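Local atomic coordinates of endo-beta-1,4-mannanase (Alicyclobacillus acidocaldarius, PDB entry 4CD8), a protein that hydrolyses internal beta-1,4-mannosidic bonds in mannans as a glycoside hydrolase of family GH113. Residues E106-K111 against M152-P157; V177-N182 against R190-V195. All coordinates share one frame; numbering follows the deposited sequence.

Interaction 1. Residues E106-K111 against M152-P157; sequences EIRFEK and MTTAEP
Thr154 joins the two loops by reaching for the backbone of Ile107. Its CB sits 3.2 Å from Ile107 O. From there the side chain forks. One branch ends in OG1, which donates a hydrogen bond of 2.6 Å to Ile107 O. The hydroxyl comes in on a lone pair, in the carbonyl plane, with a C=O...OG1 angle of 138°. OG1 is placed between the backbone N and the carbonyl carbon of Thr154 (chi1 47°), and this turns it to the Ile107 carbonyl. The other branch, CG2, lies at the edge of the Arg108 guanidinium, near its plane, with NH2 of Arg108 3.7 Å from CG2 of Thr154. Arg108 gets there through a bend at chi3 (-65°), and the two side chains cross at about a right angle.

A second, apolar touch lies deeper. CD1 of Ile107 meets CE of Met152 at 3.7 Å. Trp123 of helix 120-140 also packs on both of these side chains. Arg108 and Glu106 are exposed, while Ile107 and Met152 are buried.

The arrangement is a loop-to-loop contact of a TIM barrel. The loops that follow the neighbouring parallel strands 89-98 and 145-150 are tied together, each on its way to the next helix.

Interaction 2. Residues V177-N182 against R190-V195; sequences VTYNCN and RFWDAV
Tyr179 offers a ring face to Phe191 and a ring edge to Trp192, and the three form a buried aromatic cluster between strand 176-182 of the TIM barrel and the loop that follows it. Strand 176-182 turns the side chains of Val177, Tyr179 and Cys181 toward the 190-195 segment, which contains a short 3-10 turn at 192-194. Phe191 drives its edge at the Tyr179 face. The centroids are 5.3 Å apart and the planes meet at 60°, an edge-to-face pair. CZ of Phe191 stands over the rim of the ring, not its middle. CG anti to the backbone N (chi1 171°) places the Tyr179 ring where Phe191 meets its face.

Trp192 fills the hollow between Tyr179 and Cys181 with the outer rim of its six-membered ring. CZ3 lies 3.8 Å from CD2 of Tyr179, with the ring planes oblique. SG of Cys181 sits beside the same ring, 3.7 Å from CZ2 of Trp192, as a sulfur-aromatic contact at the edge. The indole NE1 bonds to Glu186 O in the connecting loop. A leucine in place of Trp192 has no N-H, and would probably leave Glu186 O without this donor and open a gap beside Tyr179 and Cys181.

Val195 is a smaller bump at the other end. Its CG1 meets CG1 of Val177 at 4.2 Å, and the two side chains cross at about a right angle. No hydrogen bond joins the segments. Tyr179 O, which bonds to Ser199 OG, also lies in plane at the edge of the Trp192 ring, 3.2 Å from its CZ3.

Interactions 1 and 2 follow one another along the chain, and their centres lie 16 Å apart. They meet at Tyr179. Its OH is 2.6 Å from OE2 of Glu156 and 3.0 Å from N of Met152, both probable hydrogen bonds. The residue whose ring packs in interaction 2 thus probably also bonds, through its OH, to the 152-157 loop of interaction 1. Glu156 O packs on CE2 of Phe191, and OE1 of Glu156 forms a salt bridge with Arg185. Neither contact touches the bound mannoimidazole-type inhibitor: the Met152 side chain is about 9 Å from it and that of Cys181 about 11 Å. Glu151, which lines the inhibitor pocket, directly precedes Met152.

Interaction 1. Residues E106-K111 against M152-P157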
loop_
_atom_site.group_PDB
_atom_site.type_symbol
_atom_site.label_atom_id
_atom_site.label_comp_id
_atom_site.label_asym_id
_atom_site.label_seq_id
_atom_site.Cartn_x
_atom_site.Cartn_y
_atom_site.Cartn_z
ATOM N N GLU A 106 -13.231 -6.464 6.190
ATOM C CA GLU A 106 -14.483 -7.032 6.696
ATOM C C GLU A 106 -14.281 -8.209 7.648
ATOM O O GLU A 106 -15.240 -8.869 8.047
ATOM C CB GLU A 106 -15.374 -7.463 5.495
ATOM C CG GLU A 106 -16.147 -6.302 4.904
ATOM C CD GLU A 106 -16.837 -6.643 3.590
ATOM O OE1 GLU A 106 -17.072 -7.851 3.282
ATOM O OE2 GLU A 106 -17.134 -5.672 2.859
ATOM N N ILE A 107 -13.045 -8.437 8.102
ATOM C CA ILE A 107 -12.826 -9.467 9.120
ATOM C C ILE A 107 -13.578 -9.130 10.397
ATOM O O ILE A 107 -13.797 -7.967 10.725
ATOM C CB ILE A 107 -11.344 -9.751 9.376
ATOM C CG1 ILE A 107 -10.624 -8.582 10.028
ATOM C CG2 ILE A 107 -10.690 -10.126 8.054
ATOM C CD1 ILE A 107 -9.235 -8.955 10.509
ATOM N N ARG A 108 -14.063 -10.155 11.078
ATOM C CA ARG A 108 -14.872 -9.937 12.265
ATOM C C ARG A 108 -14.898 -11.151 13.160
ATOM O O ARG A 108 -14.890 -12.260 12.675
ATOM C CB ARG A 108 -16.311 -9.535 11.885
ATOM C CG ARG A 108 -17.191 -9.297 13.094
ATOM C CD ARG A 108 -18.410 -8.484 12.750
ATOM N NE ARG A 108 -18.037 -7.135 12.329
ATOM C CZ ARG A 108 -18.853 -6.085 12.365
ATOM N NH1 ARG A 108 -20.096 -6.216 12.822
ATOM N NH2 ARG A 108 -18.419 -4.895 11.941
ATOM N N PHE A 109 -14.986 -10.912 14.475
ATOM C CA PHE A 109 -14.915 -11.970 15.500
ATOM C C PHE A 109 -16.113 -11.996 16.424
ATOM O O PHE A 109 -16.704 -10.959 16.710
ATOM C CB PHE A 109 -13.620 -11.836 16.263
ATOM C CG PHE A 109 -12.458 -11.955 15.352
ATOM C CD1 PHE A 109 -12.030 -13.193 14.962
ATOM C CD2 PHE A 109 -11.917 -10.837 14.737
ATOM C CE1 PHE A 109 -11.038 -13.322 14.027
ATOM C CE2 PHE A 109 -10.910 -10.955 13.804
ATOM C CZ PHE A 109 -10.477 -12.212 13.444
ATOM N N GLU A 110 -16.473 -13.214 16.862
ATOM C CA GLU A 110 -17.606 -13.454 17.774
ATOM C C GLU A 110 -17.467 -12.718 19.109
ATOM O O GLU A 110 -18.471 -12.313 19.709
ATOM C CB GLU A 110 -17.765 -14.967 18.040
ATOM N N LYS A 111 -16.223 -12.562 19.563
ATOM C CA LYS A 111 -15.926 -12.040 20.898
ATOM C C LYS A 111 -14.893 -10.903 20.790
ATOM O O LYS A 111 -14.004 -10.921 19.914
ATOM C CB LYS A 111 -15.345 -13.164 21.772
ATOM C CG LYS A 111 -16.199 -14.425 21.960
ATOM C CD LYS A 111 -17.315 -14.251 22.999
ATOM C CE LYS A 111 -17.990 -15.538 23.519
ATOM N NZ LYS A 111 -19.111 -16.082 22.705
ATOM N N MET A 152 -8.065 -1.821 7.094
ATOM C CA MET A 152 -8.661 -2.672 8.145
ATOM C C MET A 152 -9.900 -2.018 8.783
ATOM O O MET A 152 -9.983 -1.808 9.980
ATOM C CB MET A 152 -7.611 -3.076 9.188
ATOM C CG MET A 152 -6.349 -3.705 8.629
ATOM S SD MET A 152 -6.631 -5.177 7.608
ATOM C CE MET A 152 -7.148 -6.333 8.854
ATOM N N THR A 153 -10.918 -1.757 7.961
ATOM C CA THR A 153 -12.057 -0.969 8.407
ATOM C C THR A 153 -12.738 -1.526 9.633
ATOM O O THR A 153 -12.989 -0.795 10.573
ATOM C CB THR A 153 -13.049 -0.702 7.261
ATOM O OG1 THR A 153 -12.380 0.068 6.255
ATOM C CG2 THR A 153 -14.264 0.083 7.761
ATOM N N THR A 154 -13.005 -2.825 9.665
ATOM C CA THR A 154 -13.628 -3.397 10.842
ATOM C C THR A 154 -12.730 -3.409 12.072
ATOM O O THR A 154 -13.252 -3.479 13.189
ATOM C CB THR A 154 -14.142 -4.824 10.621
ATOM O OG1 THR A 154 -13.129 -5.605 9.968
ATOM C CG2 THR A 154 -15.448 -4.786 9.803
ATOM N N ALA A 155 -11.413 -3.436 11.849
ATOM C CA ALA A 155 -10.470 -3.479 12.970
ATOM C C ALA A 155 -10.265 -2.091 13.601
ATOM O O ALA A 155 -9.937 -1.984 14.781
ATOM C CB ALA A 155 -9.151 -4.058 12.520
ATOM N N GLU A 156 -10.461 -1.061 12.796
ATOM C CA GLU A 156 -10.176 0.319 13.205
ATOM C C GLU A 156 -10.819 0.771 14.519
ATOM O O GLU A 156 -10.133 1.413 15.334
ATOM C CB GLU A 156 -10.439 1.278 12.058
ATOM C CG GLU A 156 -9.355 1.262 10.995
ATOM C CD GLU A 156 -9.782 1.858 9.641
ATOM O OE1 GLU A 156 -10.887 2.456 9.562
ATOM O OE2 GLU A 156 -8.972 1.744 8.668
ATOM N N PRO A 157 -12.082 0.408 14.791
ATOM C CA PRO A 157 -12.685 0.831 16.075
ATOM C C PRO A 157 -12.038 0.242 17.326
ATOM O O PRO A 157 -12.312 0.729 18.406
ATOM C CB PRO A 157 -14.153 0.409 15.961
ATOM C CG PRO A 157 -14.384 0.199 14.515
ATOM C CD PRO A 157 -13.085 -0.151 13.873
#

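Interaction 2. Residues V177-N182 against R190-V195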
loop_
_atom_site.group_PDB
_atom_site.type_symbol
_atom_site.label_atom_id
_atom_site.label_comp_id
_atom_site.label_asym_id
_atom_site.label_seq_id
_atom_site.Cartn_x
_atom_site.Cartn_y
_atom_site.Cartn_z
ATOM N N VAL A 177 6.468 5.482 10.316
ATOM C CA VAL A 177 5.373 4.548 10.465
ATOM C C VAL A 177 4.116 5.190 9.919
ATOM O O VAL A 177 3.788 6.320 10.232
ATOM C CB VAL A 177 5.138 4.066 11.925
ATOM C CG1 VAL A 177 3.885 3.199 12.013
ATOM C CG2 VAL A 177 6.341 3.274 12.395
ATOM N N THR A 178 3.428 4.467 9.038
ATOM C CA THR A 178 2.119 4.885 8.589
ATOM C C THR A 178 1.115 3.756 8.809
ATOM O O THR A 178 1.541 2.604 8.967
ATOM C CB THR A 178 2.142 5.298 7.099
ATOM O OG1 THR A 178 0.930 5.987 6.788
ATOM C CG2 THR A 178 2.326 4.066 6.153
ATOM N N TYR A 179 -0.166 4.129 8.863
ATOM C CA TYR A 179 -1.293 3.174 8.710
ATOM C C TYR A 179 -2.021 3.650 7.471
ATOM O O TYR A 179 -2.282 4.835 7.314
ATOM C CB TYR A 179 -2.240 3.262 9.926
ATOM C CG TYR A 179 -3.497 2.476 9.685
ATOM C CD1 TYR A 179 -3.433 1.092 9.685
ATOM C CD2 TYR A 179 -4.691 3.082 9.445
ATOM C CE1 TYR A 179 -4.564 0.342 9.414
ATOM C CE2 TYR A 179 -5.835 2.341 9.184
ATOM C CZ TYR A 179 -5.742 0.978 9.163
ATOM O OH TYR A 179 -6.864 0.282 8.886
ATOM N N ASN A 180 -2.389 2.697 6.613
ATOM C CA ASN A 180 -3.061 2.925 5.339
ATOM C C ASN A 180 -4.519 2.583 5.501
ATOM O O ASN A 180 -4.874 1.386 5.544
ATOM C CB ASN A 180 -2.300 2.033 4.331
ATOM C CG ASN A 180 -2.933 1.826 2.963
ATOM O OD1 ASN A 180 -2.334 1.062 2.219
ATOM N ND2 ASN A 180 -4.013 2.501 2.596
ATOM N N CYS A 181 -5.389 3.582 5.609
ATOM C CA CYS A 181 -6.828 3.313 5.703
ATOM C C CYS A 181 -7.431 3.183 4.311
ATOM O O CYS A 181 -6.819 3.547 3.324
ATOM C CB CYS A 181 -7.577 4.376 6.514
ATOM S SG CYS A 181 -7.628 5.975 5.733
ATOM N N ASN A 182 -8.644 2.670 4.260
ATOM C CA ASN A 182 -9.362 2.685 2.979
ATOM C C ASN A 182 -9.834 4.088 2.573
ATOM O O ASN A 182 -10.043 4.947 3.410
ATOM C CB ASN A 182 -10.545 1.774 3.091
ATOM C CG ASN A 182 -11.055 1.313 1.741
ATOM O OD1 ASN A 182 -10.309 1.260 0.775
ATOM N ND2 ASN A 182 -12.317 0.970 1.697
ATOM N N ARG A 190 -9.264 6.916 14.444
ATOM C CA ARG A 190 -9.101 7.648 15.683
ATOM C C ARG A 190 -7.717 7.542 16.310
ATOM O O ARG A 190 -7.510 8.114 17.392
ATOM C CB ARG A 190 -10.172 7.203 16.688
ATOM C CG ARG A 190 -11.606 7.382 16.231
ATOM C CD ARG A 190 -11.986 8.811 15.948
ATOM N NE ARG A 190 -11.915 9.651 17.153
ATOM C CZ ARG A 190 -12.944 9.826 17.982
ATOM N NH1 ARG A 190 -14.108 9.207 17.754
ATOM N NH2 ARG A 190 -12.824 10.628 19.055
ATOM N N PHE A 191 -6.781 6.866 15.649
ATOM C CA PHE A 191 -5.436 6.679 16.192
ATOM C C PHE A 191 -4.334 7.276 15.294
ATOM O O PHE A 191 -3.186 6.862 15.380
ATOM C CB PHE A 191 -5.198 5.205 16.536
ATOM C CG PHE A 191 -5.446 4.258 15.383
ATOM C CD1 PHE A 191 -4.449 4.005 14.458
ATOM C CD2 PHE A 191 -6.655 3.578 15.275
ATOM C CE1 PHE A 191 -4.637 3.115 13.414
ATOM C CE2 PHE A 191 -6.869 2.663 14.209
ATOM C CZ PHE A 191 -5.867 2.462 13.280
ATOM N N TRP A 192 -4.665 8.294 14.480
ATOM C CA TRP A 192 -3.652 8.910 13.630
ATOM C C TRP A 192 -2.502 9.534 14.441
ATOM O O TRP A 192 -1.396 9.621 13.951
ATOM C CB TRP A 192 -4.222 9.991 12.708
ATOM C CG TRP A 192 -5.135 9.521 11.595
ATOM C CD1 TRP A 192 -6.358 9.997 11.332
ATOM C CD2 TRP A 192 -4.862 8.503 10.576
ATOM N NE1 TRP A 192 -6.882 9.371 10.198
ATOM C CE2 TRP A 192 -5.975 8.475 9.723
ATOM C CE3 TRP A 192 -3.768 7.702 10.282
ATOM C CZ2 TRP A 192 -6.054 7.605 8.639
ATOM C CZ3 TRP A 192 -3.844 6.816 9.226
ATOM C CH2 TRP A 192 -4.987 6.779 8.407
ATOM N N ASP A 193 -2.787 9.971 15.663
ATOM C CA ASP A 193 -1.703 10.476 16.500
ATOM C C ASP A 193 -0.592 9.461 16.795
ATOM O O ASP A 193 0.530 9.841 17.127
ATOM C CB ASP A 193 -2.280 11.006 17.813
ATOM C CG ASP A 193 -2.989 9.930 18.605
ATOM O OD1 ASP A 193 -4.078 9.507 18.183
ATOM O OD2 ASP A 193 -2.475 9.445 19.612
ATOM N N ALA A 194 -0.862 8.171 16.637
ATOM C CA ALA A 194 0.099 7.138 16.917
ATOM C C ALA A 194 1.006 6.840 15.752
ATOM O O ALA A 194 1.926 6.080 15.897
ATOM C CB ALA A 194 -0.601 5.860 17.396
ATOM N N VAL A 195 0.730 7.436 14.588
ATOM C CA VAL A 195 1.583 7.242 13.451
ATOM C C VAL A 195 2.232 8.536 12.976
ATOM O O VAL A 195 1.864 9.601 13.398
ATOM C CB VAL A 195 0.875 6.507 12.292
ATOM C CG1 VAL A 195 0.301 5.179 12.796
ATOM C CG2 VAL A 195 -0.200 7.373 11.681
#